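Local coordinates for protein quinone oxidoreductase (Coxiella burnetii, PDB 3TQH) that probably reduces quinones with NADPH as electron donor, and binds that cofactor on a Rossmann-type nucleotide-binding domain, at residues M7-F12 with V24-P29; E205-L210 with G228-D233. All blocks are in the same frame, centred on the assembly; numbering follows the deposited sequence.

Overall arrangement
Near the N terminus, strand 6-12 runs out and strand 21-27 returns beside it, and contact 1 closes a loop of eleven residues: a beta hairpin packed by strand 111-114, at the edge of what is probably the GroES-like catalytic domain, as in related medium-chain dehydrogenases. The chain then builds most of that domain and enters the parallel Rossmann-type sheet. After strand 199-202 comes helix 208-211; helix 225-231 packs back on it in contact 2, closing a second loop of seventeen residues around strand 216-221. The closures follow in series, neither enclosing the other. The centres of contact 1 and contact 2 are about 44 Å apart, on opposite sides of the chain's centre, with NADPH bound between.

Contact 1: M7-F12 with V24-P29; sequences MKAIQF and VDTPTP
M7, K8 and A9 pair with T26, D25 and V24 in an antiparallel beta hairpin, the two-stranded sheet made by strands 6-12 and 21-27. M7-T26 and A9-V24 are hydrogen-bonded pairs with a non-hydrogen-bonded pair, K8-D25, between them. Each of the two pairs is joined both ways; for instance, M7 N gives to T26 O at 2.7 Å and T26 N gives to M7 O at 2.9 Å. The short strand segments are strongly twisted, 115° between their directions; the pairing continues beyond them toward the turn, where Q11 bonds to K22 through the backbone.

On the face carrying M7, A9 and T26, the long selenomethionine chain of M7 does most of the filling. Its chi1 of 63° puts CG between the backbone N and the carbonyl carbon, and the extended chain beyond runs alongside T26, bringing CE to 3.3 Å from T26 CG2. Beyond it, the ring of P29 crosses at about a right angle, CD being 3.9 Å from M7 SE. Small A9 leaves room for the same methyl, its CB 4.0 Å from T26 CG2. Y111 of strand 111-114 covers M7 and P29, which suits their apolar surfaces.

K8 and D25 lie side by side on the other face, both exposed to solvent, as suits charged residues; K8 NZ stays 5.9 Å from D25 OD1, too far for contact. At the twisted end, T26 OG1 donates a hydrogen bond to Q11 OE1 over 3.2 Å, the hydroxyl lying 31° out of the amide's carbonyl plane.

Contact 2: E205-L210 with G228-D233; sequences EEDFLL and GIQSID
F208 and L209, at the start of the short, weakly bonded helix 208-211, pack against Q230 and S231 near the end of helix 225-231. The tight part is the inner one. F208 has chi1 70°, its CG lying between the backbone N and the carbonyl carbon, and this sends the ring forward until CZ lies 3.5 Å from S231 OG and 3.8 Å from Q230 CB. Both approach the ring obliquely, whereas S231 N lies at its edge, in plane. L209 CG sits over one ring face, toward the rim, 3.9 Å above the plane. A large flat side chain suits this buried place, and a small serine lets the ring come close; its hydroxyl is satisfied by hydrogen bonds with H159 NE2 and V227 O, while the H159 ring meets F208 edge-to-face.

L209 brings its branched end against the helix backbone, CD2 reaching 3.5 Å from Q230 O, and its other methyl, CD1, spreads to 3.9 Å from D233 CB. Here the contact opens toward solvent and turns polar. The Q230 chain, bent at chi2, meets the D207 carboxylate from the opposite direction, the two flat groups being 28° apart. D207 is also the N-cap: OD1 accepts a weak bond from L209 N at 3.2 Å, a role natural to aspartate ahead of a helix. D233 is exposed, with a long, weak ion pair to K259.

In the Rossmann-type fold these elements belong to the crossover from edge strand 199-202 to strand 216-221 and to the helix that follows it. F208 lies near Y203, which binds NADPH, while I229 and I232 on the far side of the second segment pack against helix 249-258.

Contact 1: M7-F12 with V24-P29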
loop_
_atom_site.group_PDB
_atom_site.type_symbol
_atom_site.label_atom_id
_atom_site.label_comp_id
_atom_site.label_asym_id
_atom_site.label_seq_id
_atom_site.Cartn_x
_atom_site.Cartn_y
_atom_site.Cartn_z
HETATM N N MSE A 7 9.901 16.262 18.909
HETATM C CA MSE A 7 10.128 15.924 17.508
HETATM C C MSE A 7 9.154 16.690 16.613
HETATM O O MSE A 7 8.148 17.221 17.089
HETATM C CB MSE A 7 9.932 14.425 17.292
HETATM C CG MSE A 7 8.510 13.926 17.584
HETATM SE SE MSE A 7 8.189 12.167 16.836
HETATM C CE MSE A 7 6.245 12.026 17.066
ATOM N N LYS A 8 9.463 16.735 15.319
ATOM C CA LYS A 8 8.547 17.255 14.299
ATOM C C LYS A 8 7.681 16.111 13.767
ATOM O O LYS A 8 8.179 15.008 13.518
ATOM C CB LYS A 8 9.320 17.901 13.143
ATOM C CG LYS A 8 10.325 18.980 13.571
ATOM C CD LYS A 8 11.135 19.504 12.371
ATOM C CE LYS A 8 12.126 20.604 12.765
ATOM N NZ LYS A 8 13.364 20.074 13.415
ATOM N N ALA A 9 6.391 16.381 13.596
ATOM C CA ALA A 9 5.449 15.392 13.074
ATOM C C ALA A 9 4.245 16.063 12.415
ATOM O O ALA A 9 3.862 17.167 12.796
ATOM C CB ALA A 9 4.989 14.475 14.184
ATOM N N ILE A 10 3.667 15.402 11.414
ATOM C CA ILE A 10 2.451 15.894 10.774
ATOM C C ILE A 10 1.256 15.422 11.587
ATOM O O ILE A 10 1.126 14.241 11.876
ATOM C CB ILE A 10 2.308 15.394 9.317
ATOM C CG1 ILE A 10 3.382 16.029 8.418
ATOM C CG2 ILE A 10 0.909 15.705 8.769
ATOM C CD1 ILE A 10 3.224 17.519 8.208
ATOM N N GLN A 11 0.394 16.352 11.974
ATOM C CA GLN A 11 -0.852 15.997 12.638
ATOM C C GLN A 11 -2.009 16.701 11.974
ATOM O O GLN A 11 -1.810 17.623 11.191
ATOM C CB GLN A 11 -0.794 16.351 14.122
ATOM C CG GLN A 11 -0.064 15.298 14.943
ATOM C CD GLN A 11 0.130 15.678 16.395
ATOM O OE1 GLN A 11 0.837 14.984 17.118
ATOM N NE2 GLN A 11 -0.481 16.777 16.831
ATOM N N PHE A 12 -3.216 16.239 12.269
ATOM C CA PHE A 12 -4.426 16.955 11.899
ATOM C C PHE A 12 -5.346 16.998 13.115
ATOM O O PHE A 12 -5.413 16.038 13.877
ATOM C CB PHE A 12 -5.098 16.331 10.660
ATOM C CG PHE A 12 -5.603 14.916 10.858
ATOM C CD1 PHE A 12 -6.964 14.660 10.961
ATOM C CD2 PHE A 12 -4.724 13.841 10.901
ATOM C CE1 PHE A 12 -7.442 13.361 11.130
ATOM C CE2 PHE A 12 -5.192 12.540 11.078
ATOM C CZ PHE A 12 -6.553 12.302 11.192
ATOM N N VAL A 24 3.988 19.977 13.148
ATOM C CA VAL A 24 3.782 20.324 14.553
ATOM C C VAL A 24 4.913 19.776 15.420
ATOM O O VAL A 24 5.465 18.711 15.140
ATOM C CB VAL A 24 2.410 19.761 15.039
ATOM C CG1 VAL A 24 2.410 19.465 16.527
ATOM C CG2 VAL A 24 1.289 20.718 14.687
ATOM N N ASP A 25 5.263 20.526 16.455
ATOM C CA ASP A 25 6.158 20.041 17.498
ATOM C C ASP A 25 5.362 19.163 18.454
ATOM O O ASP A 25 4.296 19.558 18.934
ATOM C CB ASP A 25 6.793 21.205 18.268
ATOM C CG ASP A 25 7.982 21.809 17.546
ATOM O OD1 ASP A 25 8.649 21.089 16.765
ATOM O OD2 ASP A 25 8.255 23.007 17.774
ATOM N N THR A 26 5.886 17.973 18.724
ATOM C CA THR A 26 5.179 16.991 19.529
ATOM C C THR A 26 6.187 16.087 20.243
ATOM O O THR A 26 7.330 15.970 19.799
ATOM C CB THR A 26 4.234 16.151 18.633
ATOM O OG1 THR A 26 3.034 15.821 19.353
ATOM C CG2 THR A 26 4.928 14.883 18.126
ATOM N N PRO A 27 5.769 15.444 21.347
ATOM C CA PRO A 27 6.691 14.574 22.077
ATOM C C PRO A 27 7.060 13.307 21.312
ATOM O O PRO A 27 6.320 12.878 20.415
ATOM C CB PRO A 27 5.906 14.192 23.339
ATOM C CG PRO A 27 4.641 14.975 23.301
ATOM C CD PRO A 27 4.409 15.383 21.903
ATOM N N THR A 28 8.194 12.713 21.676
ATOM C CA THR A 28 8.588 11.427 21.111
ATOM C C THR A 28 7.622 10.376 21.641
ATOM O O THR A 28 7.156 10.483 22.777
ATOM C CB THR A 28 10.045 11.041 21.469
ATOM O OG1 THR A 28 10.294 11.307 22.853
ATOM C CG2 THR A 28 11.031 11.840 20.630
ATOM N N PRO A 29 7.290 9.374 20.814
ATOM C CA PRO A 29 6.421 8.293 21.271
ATOM C C PRO A 29 6.959 7.582 22.511
ATOM O O PRO A 29 8.174 7.426 22.664
ATOM C CB PRO A 29 6.419 7.323 20.092
ATOM C CG PRO A 29 6.754 8.137 18.920
ATOM C CD PRO A 29 7.634 9.240 19.388
#

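Contact 2: E205-L210 with G228-D233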
loop_
_atom_site.group_PDB
_atom_site.type_symbol
_atom_site.label_atom_id
_atom_site.label_comp_id
_atom_site.label_asym_id
_atom_site.label_seq_id
_atom_site.Cartn_x
_atom_site.Cartn_y
_atom_site.Cartn_z
ATOM N N GLU A 205 -11.710 5.189 -22.619
ATOM C CA GLU A 205 -12.090 5.153 -24.033
ATOM C C GLU A 205 -13.305 4.253 -24.271
ATOM O O GLU A 205 -14.129 4.537 -25.130
ATOM C CB GLU A 205 -10.895 4.683 -24.867
ATOM C CG GLU A 205 -10.809 5.308 -26.242
ATOM C CD GLU A 205 -9.438 5.118 -26.905
ATOM O OE1 GLU A 205 -8.659 4.233 -26.451
ATOM O OE2 GLU A 205 -9.149 5.857 -27.883
ATOM N N GLU A 206 -13.399 3.164 -23.511
ATOM C CA GLU A 206 -14.551 2.262 -23.573
ATOM C C GLU A 206 -14.668 1.436 -22.295
ATOM O O GLU A 206 -13.738 1.379 -21.490
ATOM C CB GLU A 206 -14.441 1.310 -24.773
ATOM C CG GLU A 206 -13.334 0.242 -24.633
ATOM C CD GLU A 206 -13.358 -0.816 -25.740
ATOM O OE1 GLU A 206 -14.311 -0.835 -26.564
ATOM O OE2 GLU A 206 -12.407 -1.631 -25.780
ATOM N N ASP A 207 -15.824 0.799 -22.133
ATOM C CA ASP A 207 -16.062 -0.164 -21.066
ATOM C C ASP A 207 -14.962 -1.220 -21.121
ATOM O O ASP A 207 -14.763 -1.860 -22.152
ATOM C CB ASP A 207 -17.455 -0.789 -21.252
ATOM C CG ASP A 207 -17.768 -1.902 -20.246
ATOM O OD1 ASP A 207 -17.097 -2.011 -19.191
ATOM O OD2 ASP A 207 -18.717 -2.680 -20.526
ATOM N N PHE A 208 -14.234 -1.382 -20.020
ATOM C CA PHE A 208 -13.095 -2.299 -19.992
ATOM C C PHE A 208 -13.504 -3.734 -20.297
ATOM O O PHE A 208 -12.697 -4.503 -20.817
ATOM C CB PHE A 208 -12.342 -2.221 -18.657
ATOM C CG PHE A 208 -13.095 -2.792 -17.494
ATOM C CD1 PHE A 208 -13.010 -4.151 -17.194
ATOM C CD2 PHE A 208 -13.883 -1.979 -16.700
ATOM C CE1 PHE A 208 -13.708 -4.693 -16.130
ATOM C CE2 PHE A 208 -14.583 -2.506 -15.628
ATOM C CZ PHE A 208 -14.500 -3.874 -15.340
ATOM N N LEU A 209 -14.746 -4.099 -19.973
ATOM C CA LEU A 209 -15.247 -5.440 -20.275
ATOM C C LEU A 209 -15.186 -5.735 -21.776
ATOM O O LEU A 209 -14.837 -6.844 -22.177
ATOM C CB LEU A 209 -16.686 -5.620 -19.777
ATOM C CG LEU A 209 -16.907 -5.648 -18.261
ATOM C CD1 LEU A 209 -18.390 -5.834 -17.951
ATOM C CD2 LEU A 209 -16.076 -6.744 -17.595
ATOM N N LEU A 210 -15.520 -4.737 -22.597
ATOM C CA LEU A 210 -15.532 -4.895 -24.051
ATOM C C LEU A 210 -14.146 -5.174 -24.619
ATOM O O LEU A 210 -14.015 -5.849 -25.633
ATOM C CB LEU A 210 -16.110 -3.649 -24.723
ATOM C CG LEU A 210 -17.580 -3.336 -24.420
ATOM C CD1 LEU A 210 -17.961 -1.996 -25.029
ATOM C CD2 LEU A 210 -18.501 -4.443 -24.927
ATOM N N GLY A 228 -15.332 -2.746 -9.541
ATOM C CA GLY A 228 -15.301 -4.080 -8.950
ATOM C C GLY A 228 -16.527 -4.898 -9.300
ATOM O O GLY A 228 -16.408 -6.063 -9.677
ATOM N N ILE A 229 -17.708 -4.290 -9.179
ATOM C CA ILE A 229 -18.964 -4.953 -9.546
ATOM C C ILE A 229 -18.951 -5.381 -11.012
ATOM O O ILE A 229 -19.311 -6.510 -11.337
ATOM C CB ILE A 229 -20.201 -4.039 -9.335
ATOM C CG1 ILE A 229 -20.374 -3.660 -7.861
ATOM C CG2 ILE A 229 -21.468 -4.719 -9.852
ATOM C CD1 ILE A 229 -20.304 -4.830 -6.911
ATOM N N GLN A 230 -18.546 -4.465 -11.887
ATOM C CA GLN A 230 -18.476 -4.736 -13.321
ATOM C C GLN A 230 -17.525 -5.891 -13.625
ATOM O O GLN A 230 -17.784 -6.674 -14.529
ATOM C CB GLN A 230 -18.025 -3.478 -14.084
ATOM C CG GLN A 230 -19.150 -2.545 -14.520
ATOM C CD GLN A 230 -19.347 -2.550 -16.034
ATOM O OE1 GLN A 230 -18.543 -1.973 -16.776
ATOM N NE2 GLN A 230 -20.412 -3.203 -16.499
ATOM N N SER A 231 -16.434 -5.995 -12.864
ATOM C CA SER A 231 -15.385 -6.988 -13.118
ATOM C C SER A 231 -15.869 -8.426 -12.966
ATOM O O SER A 231 -15.309 -9.331 -13.566
ATOM C CB SER A 231 -14.193 -6.757 -12.183
ATOM O OG SER A 231 -13.663 -5.449 -12.344
ATOM N N ILE A 232 -16.910 -8.623 -12.164
ATOM C CA ILE A 232 -17.507 -9.938 -11.961
ATOM C C ILE A 232 -17.943 -10.591 -13.290
ATOM O O ILE A 232 -17.814 -11.805 -13.454
ATOM C CB ILE A 232 -18.712 -9.846 -10.991
ATOM C CG1 ILE A 232 -18.251 -9.361 -9.606
ATOM C CG2 ILE A 232 -19.411 -11.191 -10.863
ATOM C CD1 ILE A 232 -19.369 -8.860 -8.734
ATOM N N ASP A 233 -18.430 -9.780 -14.233
ATOM C CA ASP A 233 -18.907 -10.276 -15.532
ATOM C C ASP A 233 -17.827 -10.920 -16.423
ATOM O O ASP A 233 -18.160 -11.642 -17.363
ATOM C CB ASP A 233 -19.571 -9.145 -16.329
ATOM C CG ASP A 233 -20.884 -8.666 -15.712
ATOM O OD1 ASP A 233 -21.603 -9.482 -15.090
ATOM O OD2 ASP A 233 -21.204 -7.460 -15.873
#